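PDB 3KEY: protein STN1 from Saccharomyces cerevisiae, which helps regulate telomere length and protect chromosome ends, limiting telomerase loading through its interaction with CDC13, here as a C-terminal part with two winged helix-turn-helix regions. Local coordinates for residues N156-D162 with G173-E179; F96-R102 with V138-C142; Y28-R34 with E60-F64. All blocks are in the same frame, centred on the assembly; numbering follows the deposited sequence.

Contact 1: N156-D162 with G173-E179; sequences NWWIDLD and GILLHLE
Ile159 meets two partners on the neighbouring strand at the apolar centre of this antiparallel beta hairpin, the wing of the second winged helix-turn-helix region. Its CG1 runs alongside Leu176, 3.8 Å from Leu176 CD2, the two side chains pointing the same way. With chi1 at -64°, the other branch, CG2, lies anti to the backbone N and touches Ile174 CB at 4.0 Å. On the same face of the sheet, Trp157 contributes its CB, in contact with Leu178 CD2, while its indole leads away to pack on Lys140 and Leu143 of helix 132-149.

Paired N-H and C=O groups of Asn156 with Glu179, Trp158 with His177 and Asp160 with Leu175 fix the register; the bond from Asp160 N to Leu175 O measures 2.8 Å. Beyond Asp160 the pairing is carried on by Asp162 N, which reaches Gly173 O at 3.1 Å.

The face that carries Asn156, Trp158, Asp160, His177 and Glu179 is more polar. There the Trp158 side chain crosses that of His177 at about a right angle, its CE3 3.8 Å from His177 CB. Farther along, the indole turns its edge to Glu179, with Trp158 CH2 3.6 Å from Glu179 OE1. That same oxygen accepts a bond from Asn156 ND2 at 2.8 Å, nearly along its own C-O axis and in the plane of the Asn156 amide.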
loop_
_atom_site.group_PDB
_atom_site.type_symbol
_atom_site.label_atom_id
_atom_site.label_comp_id
_atom_site.label_asym_id
_atom_site.label_seq_id
_atom_site.Cartn_x
_atom_site.Cartn_y
_atom_site.Cartn_z
ATOM N N ASN A 156 -4.113 -15.641 -13.604
ATOM C CA ASN A 156 -3.852 -14.215 -13.880
ATOM C C ASN A 156 -4.890 -13.323 -13.200
ATOM O O ASN A 156 -5.957 -13.790 -12.793
ATOM C CB ASN A 156 -3.903 -13.919 -15.387
ATOM C CG ASN A 156 -2.676 -14.407 -16.127
ATOM O OD1 ASN A 156 -1.550 -14.017 -15.812
ATOM N ND2 ASN A 156 -2.888 -15.264 -17.126
ATOM N N TRP A 157 -4.573 -12.035 -13.094
ATOM C CA TRP A 157 -5.485 -11.066 -12.490
ATOM C C TRP A 157 -5.267 -9.674 -13.071
ATOM O O TRP A 157 -4.183 -9.363 -13.551
ATOM C CB TRP A 157 -5.301 -10.997 -10.963
ATOM C CG TRP A 157 -3.932 -10.558 -10.515
ATOM C CD1 TRP A 157 -2.880 -11.366 -10.179
ATOM C CD2 TRP A 157 -3.457 -9.208 -10.393
ATOM N NE1 TRP A 157 -1.781 -10.603 -9.857
ATOM C CE2 TRP A 157 -2.106 -9.279 -9.979
ATOM C CE3 TRP A 157 -4.043 -7.948 -10.595
ATOM C CZ2 TRP A 157 -1.323 -8.128 -9.765
ATOM C CZ3 TRP A 157 -3.268 -6.804 -10.384
ATOM C CH2 TRP A 157 -1.919 -6.907 -9.971
ATOM N N TRP A 158 -6.309 -8.851 -13.028
ATOM C CA TRP A 158 -6.242 -7.471 -13.503
ATOM C C TRP A 158 -7.182 -6.650 -12.623
ATOM O O TRP A 158 -8.153 -7.178 -12.075
ATOM C CB TRP A 158 -6.735 -7.343 -14.950
ATOM C CG TRP A 158 -5.982 -8.146 -15.966
ATOM C CD1 TRP A 158 -5.004 -7.698 -16.812
ATOM C CD2 TRP A 158 -6.181 -9.530 -16.276
ATOM N NE1 TRP A 158 -4.585 -8.721 -17.637
ATOM C CE2 TRP A 158 -5.292 -9.858 -17.329
ATOM C CE3 TRP A 158 -7.024 -10.529 -15.765
ATOM C CZ2 TRP A 158 -5.223 -11.141 -17.885
ATOM C CZ3 TRP A 158 -6.959 -11.811 -16.319
ATOM C CH2 TRP A 158 -6.060 -12.103 -17.373
ATOM N N ILE A 159 -6.890 -5.362 -12.494
ATOM C CA ILE A 159 -7.743 -4.471 -11.732
ATOM C C ILE A 159 -8.099 -3.282 -12.618
ATOM O O ILE A 159 -7.209 -2.606 -13.137
ATOM C CB ILE A 159 -7.047 -3.954 -10.453
ATOM C CG1 ILE A 159 -6.753 -5.125 -9.511
ATOM C CG2 ILE A 159 -7.934 -2.907 -9.762
ATOM C CD1 ILE A 159 -6.107 -4.699 -8.192
ATOM N N ASP A 160 -9.399 -3.053 -12.808
ATOM C CA ASP A 160 -9.890 -1.925 -13.602
ATOM C C ASP A 160 -10.513 -0.886 -12.681
ATOM O O ASP A 160 -10.934 -1.203 -11.568
ATOM C CB ASP A 160 -10.976 -2.362 -14.590
ATOM C CG ASP A 160 -10.415 -3.029 -15.825
ATOM O OD1 ASP A 160 -9.188 -2.989 -16.025
ATOM O OD2 ASP A 160 -11.213 -3.587 -16.602
ATOM N N LEU A 161 -10.579 0.356 -13.145
ATOM C CA LEU A 161 -11.207 1.409 -12.359
ATOM C C LEU A 161 -12.642 1.529 -12.858
ATOM O O LEU A 161 -12.883 1.519 -14.067
ATOM C CB LEU A 161 -10.485 2.744 -12.543
ATOM C CG LEU A 161 -9.078 2.874 -11.960
ATOM C CD1 LEU A 161 -8.621 4.323 -12.087
ATOM C CD2 LEU A 161 -9.072 2.450 -10.503
ATOM N N ASP A 162 -13.592 1.634 -11.933
ATOM C CA ASP A 162 -14.994 1.750 -12.310
ATOM C C ASP A 162 -15.481 3.192 -12.246
ATOM O O ASP A 162 -16.662 3.463 -12.464
ATOM C CB ASP A 162 -15.865 0.867 -11.411
ATOM C CG ASP A 162 -15.491 -0.597 -11.501
ATOM O OD1 ASP A 162 -14.850 -0.991 -12.496
ATOM O OD2 ASP A 162 -15.845 -1.361 -10.574
ATOM N N GLY A 173 -15.191 2.926 -7.164
ATOM C CA GLY A 173 -14.719 1.585 -6.872
ATOM C C GLY A 173 -13.778 1.002 -7.910
ATOM O O GLY A 173 -13.367 1.687 -8.846
ATOM N N ILE A 174 -13.428 -0.268 -7.729
ATOM C CA ILE A 174 -12.540 -0.957 -8.647
ATOM C C ILE A 174 -13.217 -2.240 -9.119
ATOM O O ILE A 174 -14.186 -2.710 -8.512
ATOM C CB ILE A 174 -11.175 -1.292 -7.977
ATOM C CG1 ILE A 174 -11.368 -2.267 -6.816
ATOM C CG2 ILE A 174 -10.525 -0.008 -7.460
ATOM C CD1 ILE A 174 -10.056 -2.684 -6.155
ATOM N N LEU A 175 -12.711 -2.792 -10.211
ATOM C CA LEU A 175 -13.265 -4.007 -10.774
ATOM C C LEU A 175 -12.149 -5.041 -10.830
ATOM O O LEU A 175 -11.131 -4.842 -11.504
ATOM C CB LEU A 175 -13.819 -3.711 -12.175
ATOM C CG LEU A 175 -14.651 -4.773 -12.899
ATOM C CD1 LEU A 175 -15.968 -4.968 -12.157
ATOM C CD2 LEU A 175 -14.913 -4.341 -14.350
ATOM N N LEU A 176 -12.328 -6.135 -10.098
ATOM C CA LEU A 176 -11.335 -7.200 -10.066
ATOM C C LEU A 176 -11.607 -8.257 -11.136
ATOM O O LEU A 176 -12.724 -8.761 -11.258
ATOM C CB LEU A 176 -11.323 -7.872 -8.690
ATOM C CG LEU A 176 -11.160 -6.965 -7.463
ATOM C CD1 LEU A 176 -11.378 -7.797 -6.210
ATOM C CD2 LEU A 176 -9.769 -6.315 -7.443
ATOM N N HIS A 177 -10.584 -8.581 -11.916
ATOM C CA HIS A 177 -10.702 -9.613 -12.946
ATOM C C HIS A 177 -9.807 -10.759 -12.520
ATOM O O HIS A 177 -8.626 -10.554 -12.233
ATOM C CB HIS A 177 -10.231 -9.107 -14.314
ATOM C CG HIS A 177 -11.096 -8.035 -14.894
ATOM N ND1 HIS A 177 -10.843 -6.689 -14.711
ATOM C CD2 HIS A 177 -12.228 -8.109 -15.631
ATOM C CE1 HIS A 177 -11.784 -5.983 -15.312
ATOM N NE2 HIS A 177 -12.636 -6.820 -15.878
ATOM N N LEU A 178 -10.364 -11.963 -12.470
ATOM C CA LEU A 178 -9.592 -13.133 -12.072
ATOM C C LEU A 178 -9.702 -14.222 -13.137
ATOM O O LEU A 178 -10.786 -14.495 -13.655
ATOM C CB LEU A 178 -10.098 -13.674 -10.724
ATOM C CG LEU A 178 -10.167 -12.675 -9.563
ATOM C CD1 LEU A 178 -10.821 -13.334 -8.332
ATOM C CD2 LEU A 178 -8.762 -12.174 -9.237
ATOM N N GLU A 179 -8.567 -14.817 -13.483
ATOM C CA GLU A 179 -8.545 -15.902 -14.455
ATOM C C GLU A 179 -8.011 -17.108 -13.681
ATOM O O GLU A 179 -6.997 -17.012 -12.985
ATOM C CB GLU A 179 -7.627 -15.569 -15.633
ATOM C CG GLU A 179 -7.433 -16.740 -16.592
ATOM C CD GLU A 179 -6.582 -16.388 -17.809
ATOM O OE1 GLU A 179 -5.590 -15.643 -17.657
ATOM O OE2 GLU A 179 -6.900 -16.874 -18.913
#

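Contact 2: F96-R102 with V138-C142; sequences FEYAEKR and VFKEC
Two phenylalanine rings, one from each helix, each receive a methyl group over the centre of a face. Val138 CG1 sits over the Phe96 ring, 4.0 Å from its centroid; Ala99 CB sits over the Phe139 ring, 3.7 Å from the centroid. Both methyls lie close to the ring normals in CH-pi contacts, and these run in opposite directions across the interface. At the edge of the Phe96 ring, near its plane, lies Glu141 CB, close to Phe96 CZ, and the same ring packs further on Leu15 of helix 6-16. The edge of Phe139 is met by Arg102 CG at 4.1 Å from Phe139 CE2.

The helices belong to the second winged helix-turn-helix region, where 90-108 and 132-149 pack across each other in its helical core. Their short segments approach to 9.3 Å at an angle of 56°, and Ala99 faces the other helix, its CB touching Val138 and Phe139. Phe139 also packs on Ile159 of strand 154-161, which links the helices to the wing.

Cys142 points its sulfur into the same interface. The sulfur stands beside the backbone N, anti to the carbonyl carbon (chi1 -68°), and from there SG comes to 3.3 Å from Phe96 CD1, an oblique sulfur-aromatic contact. Two neighbours on helix 90-108 complete its surroundings across the contact: Cys142 SG reaches Ala99 CB at 3.8 Å and Glu100 CG at 4.0 Å.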
loop_
_atom_site.group_PDB
_atom_site.type_symbol
_atom_site.label_atom_id
_atom_site.label_comp_id
_atom_site.label_asym_id
_atom_site.label_seq_id
_atom_site.Cartn_x
_atom_site.Cartn_y
_atom_site.Cartn_z
ATOM N N PHE A 96 -5.620 -4.779 4.428
ATOM C CA PHE A 96 -5.043 -5.991 3.874
ATOM C C PHE A 96 -5.883 -7.210 4.239
ATOM O O PHE A 96 -6.078 -8.096 3.411
ATOM C CB PHE A 96 -3.603 -6.169 4.358
ATOM C CG PHE A 96 -2.583 -5.799 3.329
ATOM C CD1 PHE A 96 -2.141 -6.741 2.405
ATOM C CD2 PHE A 96 -2.098 -4.496 3.250
ATOM C CE1 PHE A 96 -1.230 -6.398 1.409
ATOM C CE2 PHE A 96 -1.186 -4.133 2.256
ATOM C CZ PHE A 96 -0.750 -5.087 1.333
ATOM N N GLU A 97 -6.367 -7.264 5.477
ATOM C CA GLU A 97 -7.202 -8.383 5.895
ATOM C C GLU A 97 -8.452 -8.387 5.024
ATOM O O GLU A 97 -8.830 -9.420 4.467
ATOM C CB GLU A 97 -7.596 -8.253 7.368
ATOM C CG GLU A 97 -6.694 -9.022 8.324
ATOM C CD GLU A 97 -7.114 -8.873 9.780
ATOM O OE1 GLU A 97 -8.328 -8.997 10.073
ATOM O OE2 GLU A 97 -6.225 -8.641 10.629
ATOM N N TYR A 98 -9.082 -7.218 4.900
ATOM C CA TYR A 98 -10.281 -7.075 4.082
ATOM C C TYR A 98 -10.055 -7.578 2.639
ATOM O O TYR A 98 -10.854 -8.356 2.111
ATOM C CB TYR A 98 -10.707 -5.607 4.080
ATOM C CG TYR A 98 -11.935 -5.294 3.252
ATOM C CD1 TYR A 98 -11.849 -5.123 1.867
ATOM C CD2 TYR A 98 -13.183 -5.138 3.861
ATOM C CE1 TYR A 98 -12.977 -4.798 1.109
ATOM C CE2 TYR A 98 -14.317 -4.814 3.117
ATOM C CZ TYR A 98 -14.209 -4.642 1.744
ATOM O OH TYR A 98 -15.326 -4.292 1.014
ATOM N N ALA A 99 -8.971 -7.131 2.007
ATOM C CA ALA A 99 -8.668 -7.550 0.641
ATOM C C ALA A 99 -8.426 -9.064 0.549
ATOM O O ALA A 99 -8.950 -9.725 -0.345
ATOM C CB ALA A 99 -7.451 -6.789 0.120
ATOM N N GLU A 100 -7.630 -9.607 1.467
ATOM C CA GLU A 100 -7.344 -11.045 1.474
ATOM C C GLU A 100 -8.630 -11.879 1.557
ATOM O O GLU A 100 -8.781 -12.873 0.844
ATOM C CB GLU A 100 -6.450 -11.406 2.658
ATOM C CG GLU A 100 -4.987 -11.057 2.491
ATOM C CD GLU A 100 -4.323 -10.773 3.828
ATOM O OE1 GLU A 100 -4.725 -11.400 4.834
ATOM O OE2 GLU A 100 -3.400 -9.929 3.873
ATOM N N LYS A 101 -9.542 -11.478 2.437
ATOM C CA LYS A 101 -10.806 -12.190 2.601
ATOM C C LYS A 101 -11.672 -12.075 1.352
ATOM O O LYS A 101 -12.278 -13.057 0.918
ATOM C CB LYS A 101 -11.583 -11.640 3.802
ATOM C CG LYS A 101 -10.977 -11.997 5.154
ATOM C CD LYS A 101 -11.711 -11.276 6.286
ATOM C CE LYS A 101 -11.105 -11.586 7.653
ATOM N NZ LYS A 101 -11.711 -10.731 8.725
ATOM N N ARG A 102 -11.739 -10.872 0.781
ATOM C CA ARG A 102 -12.541 -10.658 -0.419
ATOM C C ARG A 102 -12.032 -11.537 -1.557
ATOM O O ARG A 102 -12.807 -12.238 -2.204
ATOM C CB ARG A 102 -12.499 -9.186 -0.841
ATOM C CG ARG A 102 -13.183 -8.897 -2.179
ATOM C CD ARG A 102 -14.587 -9.459 -2.196
ATOM N NE ARG A 102 -15.356 -8.957 -1.063
ATOM C CZ ARG A 102 -16.157 -7.897 -1.106
ATOM N NH1 ARG A 102 -16.317 -7.213 -2.235
ATOM N NH2 ARG A 102 -16.782 -7.507 -0.003
ATOM N N VAL A 138 -3.482 -1.940 -2.386
ATOM C CA VAL A 138 -3.609 -3.033 -1.432
ATOM C C VAL A 138 -4.002 -4.320 -2.173
ATOM O O VAL A 138 -3.400 -5.379 -1.957
ATOM C CB VAL A 138 -4.650 -2.712 -0.326
ATOM C CG1 VAL A 138 -4.886 -3.947 0.553
ATOM C CG2 VAL A 138 -4.136 -1.557 0.533
ATOM N N PHE A 139 -4.987 -4.226 -3.062
ATOM C CA PHE A 139 -5.421 -5.402 -3.813
ATOM C C PHE A 139 -4.336 -5.937 -4.751
ATOM O O PHE A 139 -4.193 -7.152 -4.893
ATOM C CB PHE A 139 -6.723 -5.118 -4.584
ATOM C CG PHE A 139 -7.970 -5.321 -3.749
ATOM C CD1 PHE A 139 -8.436 -4.315 -2.909
ATOM C CD2 PHE A 139 -8.636 -6.548 -3.760
ATOM C CE1 PHE A 139 -9.549 -4.523 -2.086
ATOM C CE2 PHE A 139 -9.748 -6.773 -2.945
ATOM C CZ PHE A 139 -10.207 -5.758 -2.103
ATOM N N LYS A 140 -3.562 -5.047 -5.375
ATOM C CA LYS A 140 -2.481 -5.500 -6.249
ATOM C C LYS A 140 -1.492 -6.375 -5.463
ATOM O O LYS A 140 -1.103 -7.456 -5.920
ATOM C CB LYS A 140 -1.740 -4.308 -6.870
ATOM C CG LYS A 140 -2.450 -3.695 -8.075
ATOM C CD LYS A 140 -1.660 -2.535 -8.683
ATOM C CE LYS A 140 -2.310 -2.046 -9.982
ATOM N NZ LYS A 140 -1.567 -0.882 -10.564
ATOM N N GLU A 141 -1.087 -5.906 -4.285
ATOM C CA GLU A 141 -0.158 -6.657 -3.446
ATOM C C GLU A 141 -0.732 -8.009 -3.000
ATOM O O GLU A 141 -0.036 -9.025 -3.027
ATOM C CB GLU A 141 0.227 -5.845 -2.211
ATOM C CG GLU A 141 1.632 -5.310 -2.256
ATOM C CD GLU A 141 2.631 -6.350 -2.754
ATOM O OE1 GLU A 141 2.772 -7.440 -2.134
ATOM O OE2 GLU A 141 3.272 -6.073 -3.776
ATOM N N CYS A 142 -1.989 -8.019 -2.573
ATOM C CA CYS A 142 -2.616 -9.267 -2.154
ATOM C C CYS A 142 -2.734 -10.233 -3.329
ATOM O O CYS A 142 -2.439 -11.418 -3.195
ATOM C CB CYS A 142 -3.999 -9.002 -1.567
ATOM S SG CYS A 142 -3.938 -8.112 -0.013
#

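Contact 3: Y28-R34 with E60-F64; sequences YKLKEVR and EKEAF
An edge-to-face aromatic pair, flanked by a salt bridge, joins Tyr28, a few residues ahead of helix 31-47, and the start of that helix to helix 56-73 in the first winged helix-turn-helix region. Tyr28 turns the edge of its ring to the face of Phe64: the centroids are 4.8 Å apart and the planes stand at 72°. The leading atom is Tyr28 CD2, 3.3 Å from Phe64 CG, and Tyr28 CB lies over the same ring. Phe64 has CG anti to its backbone N (chi1 175°), which carries the ring toward the tyrosine. Val33 CG1 comes to Phe64 CE1 obliquely, at 3.9 Å.

At the far end of the tyrosine, OH lies against Glu60 CB and Lys61 CG; it is buried here without a polar partner in the model. Arg34, bent at chi2 and chi3, passes its CD over one face of the Tyr28 ring and brings NH2 to 3.0 Å from Glu60 OE2 and 3.1 Å from Glu60 OE1. The carboxylate meets the guanidinium at its edge, the planes 72° apart.

Thr38 OG1 of helix 31-47 is also hydrogen-bonded to Glu60 OE2, giving that oxygen a second partner, while Leu27 of helix 24-28 packs against both Val33 and Phe64, and Ile13 of helix 6-16 against Val33.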
loop_
_atom_site.group_PDB
_atom_site.type_symbol
_atom_site.label_atom_id
_atom_site.label_comp_id
_atom_site.label_asym_id
_atom_site.label_seq_id
_atom_site.Cartn_x
_atom_site.Cartn_y
_atom_site.Cartn_z
ATOM N N TYR A 28 11.959 5.821 10.807
ATOM C CA TYR A 28 13.095 6.295 10.027
ATOM C C TYR A 28 14.399 5.573 10.361
ATOM O O TYR A 28 15.327 5.561 9.553
ATOM C CB TYR A 28 13.264 7.795 10.248
ATOM C CG TYR A 28 14.260 8.458 9.328
ATOM C CD1 TYR A 28 15.581 8.673 9.729
ATOM C CD2 TYR A 28 13.871 8.911 8.072
ATOM C CE1 TYR A 28 16.489 9.337 8.893
ATOM C CE2 TYR A 28 14.765 9.571 7.232
ATOM C CZ TYR A 28 16.069 9.784 7.650
ATOM O OH TYR A 28 16.933 10.467 6.835
ATOM N N LYS A 29 14.464 4.967 11.543
ATOM C CA LYS A 29 15.661 4.247 11.970
ATOM C C LYS A 29 15.745 2.813 11.434
ATOM O O LYS A 29 16.790 2.168 11.550
ATOM C CB LYS A 29 15.743 4.216 13.503
ATOM C CG LYS A 29 15.955 5.578 14.142
ATOM C CD LYS A 29 15.994 5.470 15.658
ATOM C CE LYS A 29 16.136 6.842 16.309
ATOM N NZ LYS A 29 16.077 6.759 17.799
ATOM N N LEU A 30 14.655 2.311 10.863
ATOM C CA LEU A 30 14.650 0.952 10.328
ATOM C C LEU A 30 15.520 0.837 9.082
ATOM O O LEU A 30 15.443 1.671 8.171
ATOM C CB LEU A 30 13.218 0.507 10.008
ATOM C CG LEU A 30 12.290 0.368 11.221
ATOM C CD1 LEU A 30 10.902 -0.067 10.771
ATOM C CD2 LEU A 30 12.873 -0.651 12.190
ATOM N N LYS A 31 16.350 -0.203 9.053
ATOM C CA LYS A 31 17.260 -0.441 7.933
ATOM C C LYS A 31 16.524 -0.447 6.603
ATOM O O LYS A 31 16.897 0.273 5.676
ATOM C CB LYS A 31 18.004 -1.769 8.118
ATOM C CG LYS A 31 19.077 -2.021 7.066
ATOM C CD LYS A 31 19.861 -3.300 7.337
ATOM C CE LYS A 31 21.006 -3.455 6.336
ATOM N NZ LYS A 31 21.840 -4.673 6.579
ATOM N N GLU A 32 15.477 -1.264 6.517
ATOM C CA GLU A 32 14.680 -1.361 5.301
ATOM C C GLU A 32 14.157 0.003 4.854
ATOM O O GLU A 32 14.108 0.293 3.656
ATOM C CB GLU A 32 13.502 -2.318 5.509
ATOM C CG GLU A 32 13.798 -3.763 5.132
ATOM C CD GLU A 32 12.569 -4.655 5.240
ATOM O OE1 GLU A 32 12.123 -4.924 6.378
ATOM O OE2 GLU A 32 12.041 -5.081 4.186
ATOM N N VAL A 33 13.766 0.838 5.813
ATOM C CA VAL A 33 13.253 2.164 5.487
ATOM C C VAL A 33 14.365 3.054 4.923
ATOM O O VAL A 33 14.158 3.763 3.940
ATOM C CB VAL A 33 12.615 2.850 6.726
ATOM C CG1 VAL A 33 12.183 4.268 6.380
ATOM C CG2 VAL A 33 11.408 2.042 7.197
ATOM N N ARG A 34 15.544 3.015 5.537
ATOM C CA ARG A 34 16.658 3.823 5.045
ATOM C C ARG A 34 16.999 3.482 3.586
ATOM O O ARG A 34 17.319 4.371 2.800
ATOM C CB ARG A 34 17.903 3.638 5.930
ATOM C CG ARG A 34 17.793 4.252 7.325
ATOM C CD ARG A 34 17.250 5.683 7.269
ATOM N NE ARG A 34 18.043 6.579 6.425
ATOM C CZ ARG A 34 19.228 7.083 6.761
ATOM N NH1 ARG A 34 19.773 6.785 7.936
ATOM N NH2 ARG A 34 19.872 7.887 5.922
ATOM N N GLU A 60 17.207 13.204 2.010
ATOM C CA GLU A 60 16.675 11.955 2.559
ATOM C C GLU A 60 15.480 12.218 3.482
ATOM O O GLU A 60 14.468 11.511 3.433
ATOM C CB GLU A 60 17.754 11.199 3.347
ATOM C CG GLU A 60 18.874 10.609 2.495
ATOM C CD GLU A 60 19.903 9.871 3.328
ATOM O OE1 GLU A 60 20.418 10.471 4.293
ATOM O OE2 GLU A 60 20.203 8.695 3.025
ATOM N N LYS A 61 15.601 13.232 4.331
ATOM C CA LYS A 61 14.515 13.568 5.236
ATOM C C LYS A 61 13.306 14.052 4.438
ATOM O O LYS A 61 12.166 13.794 4.816
ATOM C CB LYS A 61 14.990 14.606 6.251
ATOM C CG LYS A 61 15.950 13.984 7.257
ATOM C CD LYS A 61 16.574 14.984 8.204
ATOM C CE LYS A 61 17.464 14.254 9.213
ATOM N NZ LYS A 61 18.121 15.195 10.165
ATOM N N GLU A 62 13.558 14.722 3.317
ATOM C CA GLU A 62 12.476 15.195 2.458
ATOM C C GLU A 62 11.834 14.000 1.730
ATOM O O GLU A 62 10.618 13.974 1.505
ATOM C CB GLU A 62 13.016 16.205 1.443
ATOM C CG GLU A 62 12.023 16.619 0.376
ATOM C CD GLU A 62 12.559 17.721 -0.535
ATOM O OE1 GLU A 62 11.917 17.993 -1.573
ATOM O OE2 GLU A 62 13.613 18.318 -0.211
ATOM N N ALA A 63 12.653 13.012 1.374
ATOM C CA ALA A 63 12.154 11.823 0.686
ATOM C C ALA A 63 11.254 11.027 1.623
ATOM O O ALA A 63 10.182 10.566 1.230
ATOM C CB ALA A 63 13.322 10.942 0.218
ATOM N N PHE A 64 11.714 10.866 2.861
ATOM C CA PHE A 64 10.984 10.125 3.877
ATOM C C PHE A 64 9.627 10.776 4.145
ATOM O O PHE A 64 8.616 10.090 4.262
ATOM C CB PHE A 64 11.811 10.081 5.158
ATOM C CG PHE A 64 11.111 9.435 6.315
ATOM C CD1 PHE A 64 10.758 8.093 6.273
ATOM C CD2 PHE A 64 10.823 10.170 7.461
ATOM C CE1 PHE A 64 10.132 7.489 7.357
ATOM C CE2 PHE A 64 10.195 9.572 8.553
ATOM C CZ PHE A 64 9.849 8.226 8.497
#

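Two of the contacts lie in the second winged helix-turn-helix region and one in the first. Contacts 1 and 2, in the second, join through packing between the apolar face of the hairpin and helix 132-149: their centres are 13 Å apart, Ile159 CD1 packs on Phe139 CB at 3.7 Å and Leu176 CD1 on Phe139 CE2 at 3.8 Å. Helix 132-149 leads in the chain directly to strand 154-161, so the wing folds back onto the helix that precedes it. Contact 3 lies across the chain's centre, its own centre about 26 Å from that of contact 2 and about 33 Å from that of contact 1. It touches neither; the nearest atoms of contacts 2 and 3 are about 11 Å apart.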